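Local coordinates for protein tetraacyldisaccharide 4'-kinase (Aquifex aeolicus, PDB 4ITM) that probably transfers the gamma-phosphate of ATP to the 4'-position of a tetraacyldisaccharide 1-phosphate, the last step in making lipid IVA, at residues L183-Q188 against K199-M204. Numbering follows the deposited sequence.
With ATP (adenosine-5'-triphosphate), chain B.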
ATOM      1  N   LEU A 183     -12.091  -5.244   9.592  1.00 11.08           N
ATOM      2  CA  LEU A 183     -12.212  -4.941   8.175  1.00 12.22           C
ATOM      3  C   LEU A 183     -12.196  -3.439   7.941  1.00 18.72           C
ATOM      4  O   LEU A 183     -12.774  -2.670   8.705  1.00 19.30           O
ATOM      5  CB  LEU A 183     -13.491  -5.539   7.588  1.00 12.11           C
ATOM      6  CG  LEU A 183     -13.664  -7.041   7.845  1.00 29.50           C
ATOM      7  CD1 LEU A 183     -14.998  -7.556   7.336  1.00 34.95           C
ATOM      8  CD2 LEU A 183     -12.524  -7.786   7.207  1.00 25.45           C
ATOM      9  N   VAL A 184     -11.505  -3.034   6.884  1.00 21.40           N
ATOM     10  CA  VAL A 184     -11.518  -1.652   6.435  1.00 19.86           C
ATOM     11  C   VAL A 184     -12.110  -1.663   5.042  1.00 16.97           C
ATOM     12  O   VAL A 184     -11.572  -2.306   4.143  1.00 11.01           O
ATOM     13  CB  VAL A 184     -10.100  -1.050   6.429  1.00 19.67           C
ATOM     14  CG1 VAL A 184     -10.119   0.375   5.877  1.00 12.00           C
ATOM     15  CG2 VAL A 184      -9.532  -1.079   7.837  1.00  9.39           C
ATOM     16  N   LEU A 185     -13.247  -0.997   4.872  1.00 12.18           N
ATOM     17  CA  LEU A 185     -13.927  -1.024   3.583  1.00 12.99           C
ATOM     18  C   LEU A 185     -13.424   0.122   2.713  1.00 22.45           C
ATOM     19  O   LEU A 185     -13.566   1.297   3.072  1.00 21.61           O
ATOM     20  CB  LEU A 185     -15.444  -0.959   3.773  1.00 14.25           C
ATOM     21  CG  LEU A 185     -16.024  -2.031   4.709  1.00 14.52           C
ATOM     22  CD1 LEU A 185     -17.548  -2.030   4.662  1.00 16.49           C
ATOM     23  CD2 LEU A 185     -15.486  -3.426   4.391  1.00 18.07           C
ATOM     24  N   THR A 186     -12.826  -0.227   1.576  1.00 21.35           N
ATOM     25  CA  THR A 186     -12.133   0.748   0.740  1.00 18.77           C
ATOM     26  C   THR A 186     -12.761   0.980  -0.629  1.00 18.72           C
ATOM     27  O   THR A 186     -13.762   0.354  -0.996  1.00 17.58           O
ATOM     28  CB  THR A 186     -10.657   0.368   0.524  1.00 20.54           C
ATOM     29  OG1 THR A 186     -10.577  -0.794  -0.310  1.00 17.28           O
ATOM     30  CG2 THR A 186      -9.969   0.103   1.862  1.00 12.50           C
ATOM     31  N   TYR A 187     -12.146   1.893  -1.377  1.00 17.57           N
ATOM     32  CA  TYR A 187     -12.697   2.386  -2.635  1.00 15.57           C
ATOM     33  C   TYR A 187     -14.106   2.983  -2.456  1.00 16.56           C
ATOM     34  O   TYR A 187     -14.951   2.881  -3.333  1.00 17.41           O
ATOM     35  CB  TYR A 187     -12.658   1.296  -3.712  1.00 17.26           C
ATOM     36  CG  TYR A 187     -11.282   1.112  -4.322  1.00 18.60           C
ATOM     37  CD1 TYR A 187     -10.183   0.759  -3.532  1.00 16.55           C
ATOM     38  CD2 TYR A 187     -11.077   1.304  -5.685  1.00 23.75           C
ATOM     39  CE1 TYR A 187      -8.911   0.605  -4.091  1.00 14.79           C
ATOM     40  CE2 TYR A 187      -9.821   1.148  -6.256  1.00 25.18           C
ATOM     41  CZ  TYR A 187      -8.745   0.796  -5.461  1.00 24.96           C
ATOM     42  OH  TYR A 187      -7.512   0.644  -6.044  1.00 22.58           O
ATOM     43  N   GLN A 188     -14.336   3.624  -1.312  1.00 18.29           N
ATOM     44  CA  GLN A 188     -15.628   4.234  -1.007  1.00 18.99           C
ATOM     45  C   GLN A 188     -15.947   5.384  -1.958  1.00 26.08           C
ATOM     46  O   GLN A 188     -17.094   5.571  -2.350  1.00 30.17           O
ATOM     47  CB  GLN A 188     -15.649   4.750   0.434  1.00 19.02           C
ATOM     48  CG  GLN A 188     -15.554   3.655   1.504  1.00 19.08           C
ATOM     49  CD  GLN A 188     -16.813   2.809   1.563  1.00 20.85           C
ATOM     50  OE1 GLN A 188     -17.867   3.226   1.094  1.00 21.93           O
ATOM     51  NE2 GLN A 188     -16.703   1.607   2.128  1.00 21.84           N
ATOM     52  N   LYS A 199     -17.631  -8.490  12.612  1.00 22.37           N
ATOM     53  CA  LYS A 199     -16.295  -7.998  12.929  1.00 25.14           C
ATOM     54  C   LYS A 199     -16.295  -6.470  12.983  1.00 26.37           C
ATOM     55  O   LYS A 199     -17.120  -5.824  12.338  1.00 25.17           O
ATOM     56  CB  LYS A 199     -15.293  -8.482  11.875  1.00 24.84           C
ATOM     57  CG  LYS A 199     -14.970  -9.971  11.949  1.00 25.85           C
ATOM     58  CD  LYS A 199     -14.256 -10.458  10.695  1.00 21.88           C
ATOM     59  CE  LYS A 199     -14.095 -11.988  10.711  1.00 23.14           C
ATOM     60  NZ  LYS A 199     -13.173 -12.418  11.805  1.00 17.32           N
ATOM     61  N   PRO A 200     -15.377  -5.887  13.763  1.00 23.90           N
ATOM     62  CA  PRO A 200     -15.181  -4.432  13.748  1.00 23.55           C
ATOM     63  C   PRO A 200     -14.862  -3.972  12.325  1.00 22.03           C
ATOM     64  O   PRO A 200     -13.993  -4.531  11.659  1.00 20.53           O
ATOM     65  CB  PRO A 200     -13.968  -4.231  14.665  1.00 18.00           C
ATOM     66  CG  PRO A 200     -13.980  -5.431  15.570  1.00 17.91           C
ATOM     67  CD  PRO A 200     -14.500  -6.560  14.737  1.00 22.22           C
ATOM     68  N   THR A 201     -15.578  -2.961  11.859  1.00 24.69           N
ATOM     69  CA  THR A 201     -15.534  -2.610  10.453  1.00 21.17           C
ATOM     70  C   THR A 201     -15.506  -1.088  10.302  1.00 20.74           C
ATOM     71  O   THR A 201     -16.184  -0.371  11.034  1.00 21.17           O
ATOM     72  CB  THR A 201     -16.730  -3.264   9.709  1.00 22.72           C
ATOM     73  OG1 THR A 201     -16.668  -4.691   9.870  1.00 18.02           O
ATOM     74  CG2 THR A 201     -16.710  -2.935   8.230  1.00 19.35           C
ATOM     75  N   PHE A 202     -14.695  -0.599   9.368  1.00 19.89           N
ATOM     76  CA  PHE A 202     -14.449   0.829   9.241  1.00 13.14           C
ATOM     77  C   PHE A 202     -14.353   1.211   7.773  1.00 19.19           C
ATOM     78  O   PHE A 202     -13.583   0.611   7.023  1.00 20.93           O
ATOM     79  CB  PHE A 202     -13.131   1.197   9.956  1.00 14.01           C
ATOM     80  CG  PHE A 202     -13.026   0.641  11.353  1.00 13.56           C
ATOM     81  CD1 PHE A 202     -12.522  -0.636  11.567  1.00 11.70           C
ATOM     82  CD2 PHE A 202     -13.465   1.379  12.447  1.00 18.30           C
ATOM     83  CE1 PHE A 202     -12.452  -1.169  12.854  1.00 20.49           C
ATOM     84  CE2 PHE A 202     -13.388   0.860  13.742  1.00 25.08           C
ATOM     85  CZ  PHE A 202     -12.879  -0.422  13.944  1.00 21.69           C
ATOM     86  N   LYS A 203     -15.122   2.212   7.361  1.00 19.55           N
ATOM     87  CA  LYS A 203     -14.983   2.750   6.011  1.00 20.53           C
ATOM     88  C   LYS A 203     -13.804   3.724   5.927  1.00 15.74           C
ATOM     89  O   LYS A 203     -13.644   4.595   6.777  1.00 16.35           O
ATOM     90  CB  LYS A 203     -16.258   3.465   5.562  1.00 15.47           C
ATOM     91  CG  LYS A 203     -17.506   2.588   5.463  1.00 21.31           C
ATOM     92  CD  LYS A 203     -18.608   3.356   4.734  1.00 19.48           C
ATOM     93  CE  LYS A 203     -19.972   2.755   4.962  1.00 21.64           C
ATOM     94  NZ  LYS A 203     -21.048   3.664   4.447  1.00 27.17           N
ATOM     95  N   MET A 204     -12.993   3.573   4.888  1.00 17.79           N
ATOM     96  CA  MET A 204     -11.874   4.466   4.637  1.00 14.96           C
ATOM     97  C   MET A 204     -12.230   5.501   3.554  1.00 16.39           C
ATOM     98  O   MET A 204     -12.840   5.159   2.532  1.00 17.50           O
ATOM     99  CB  MET A 204     -10.651   3.653   4.194  1.00 11.31           C
ATOM    100  CG  MET A 204      -9.424   4.507   3.912  1.00 19.92           C
ATOM    101  SD  MET A 204      -7.922   3.570   3.585  1.00 15.72           S
ATOM    102  CE  MET A 204      -8.083   3.283   1.827  1.00 10.40           C
TER
HETATM  103  PG  ATP B 401      -1.930   0.610  -3.550  1.00 21.26           P
HETATM  104  O1G ATP B 401      -2.413  -0.811  -3.612  1.00 25.38           O
HETATM  105  O2G ATP B 401      -1.534   1.120  -2.189  1.00 23.74           O
HETATM  106  O3G ATP B 401      -0.937   0.973  -4.632  1.00 32.40           O
HETATM  107  PB  ATP B 401      -4.316   1.246  -5.021  1.00 19.41           P
HETATM  108  O1B ATP B 401      -5.543   0.575  -4.442  1.00 25.30           O
HETATM  109  O2B ATP B 401      -3.661   0.617  -6.218  1.00 29.01           O
HETATM  110  O3B ATP B 401      -3.204   1.540  -3.894  1.00 36.45           O
HETATM  111  PA  ATP B 401      -5.194   3.984  -4.545  1.00 22.55           P
HETATM  112  O1A ATP B 401      -6.357   4.462  -5.375  1.00 24.59           O
HETATM  113  O2A ATP B 401      -5.425   3.681  -3.091  1.00 19.26           O
HETATM  114  O3A ATP B 401      -4.677   2.747  -5.439  1.00 29.96           O
HETATM  115  O5' ATP B 401      -3.995   5.067  -4.669  1.00 21.26           O
HETATM  116  C5' ATP B 401      -3.278   5.178  -5.907  1.00 18.87           C
HETATM  117  C4' ATP B 401      -1.782   5.422  -5.700  1.00 17.32           C
HETATM  118  O4' ATP B 401      -1.523   6.706  -5.114  1.00 14.31           O
HETATM  119  C3' ATP B 401      -1.139   4.390  -4.783  1.00 17.91           C
HETATM  120  O3' ATP B 401      -0.694   3.254  -5.533  1.00 15.01           O
HETATM  121  C2' ATP B 401      -0.026   5.173  -4.089  1.00 19.88           C
HETATM  122  O2' ATP B 401       1.152   5.245  -4.898  1.00 18.10           O
HETATM  123  C1' ATP B 401      -0.544   6.599  -4.072  1.00 15.22           C
HETATM  124  N9  ATP B 401      -1.265   6.944  -2.827  1.00 16.65           N
HETATM  125  C8  ATP B 401      -1.999   6.109  -2.060  1.00 15.28           C
HETATM  126  N7  ATP B 401      -2.553   6.760  -1.018  1.00 14.11           N
HETATM  127  C5  ATP B 401      -2.174   8.056  -1.121  1.00 17.97           C
HETATM  128  C6  ATP B 401      -2.413   9.293  -0.344  1.00 16.85           C
HETATM  129  N6  ATP B 401      -3.186   9.271   0.775  1.00 17.58           N
HETATM  130  N1  ATP B 401      -1.824  10.433  -0.792  1.00 20.72           N
HETATM  131  C2  ATP B 401      -1.066  10.461  -1.911  1.00 21.45           C
HETATM  132  N3  ATP B 401      -0.806   9.379  -2.665  1.00 14.82           N
HETATM  133  C4  ATP B 401      -1.331   8.174  -2.320  1.00 17.46           C
HETATM  134  O   HOH W   1     -11.824   4.393   0.188  1.00 16.03           O
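Leu183 to Thr186 and Thr201 to Met204 run side by side as parallel neighbours in the sheet of the P-loop kinase core, their segment axes 4.5 Å apart. Four backbone hydrogen bonds join them: Leu183 N to Pro200 O, Phe202 N to Leu183 O, Leu185 N to Phe202 O at 2.7 Å, and Met204 N to Leu185 O, this last one almost straight at 177°. CA-H...O contacts fill in between, such as Val184 CA to Phe202 O at 3.1 Å.

The apolar contacts divide between the two faces. On one, CG1 of Val184, anti to its own N (chi1 177°), lies 3.7 Å from Met204 CB. Beyond it the Met204 chain bends at its thioether and brings CE to 3.7 Å from Thr186 CG2. Phe54 of helix 51-61, which begins within the predicted ATP-binding segment, packs on both Val184 and Met204. On the other face, Thr201 turns its methyl CG2 onto Leu185 CG at 3.7 Å, while OG1 bonds back to Lys199 O from above the carbonyl plane. Farther along, the Gln188 side chain crosses the extended Lys203 chain at about a right angle, Gln188 NE2 3.6 Å from Lys203 CG; the lysine's ammonium goes on to a salt bridge with Glu194.

Polar links close the C-terminal end. Gln188 NE2 reaches back weakly to Leu185 O, giving that carbonyl a second donor beside Met204 N, and a water accepts from Gln188 N and donates to Met204 O. Tyr187, whose side chain leaves the strand pair, donates from OH to ATP O1B at 2.5 Å, the oxygen lying in the ring plane, and Thr186 OG1 bonds to Ser49 O of the predicted ATP-binding loop. Gln188 is thus tied to the neighbouring strand, which probably helps place Tyr187 before it at the beta-phosphate.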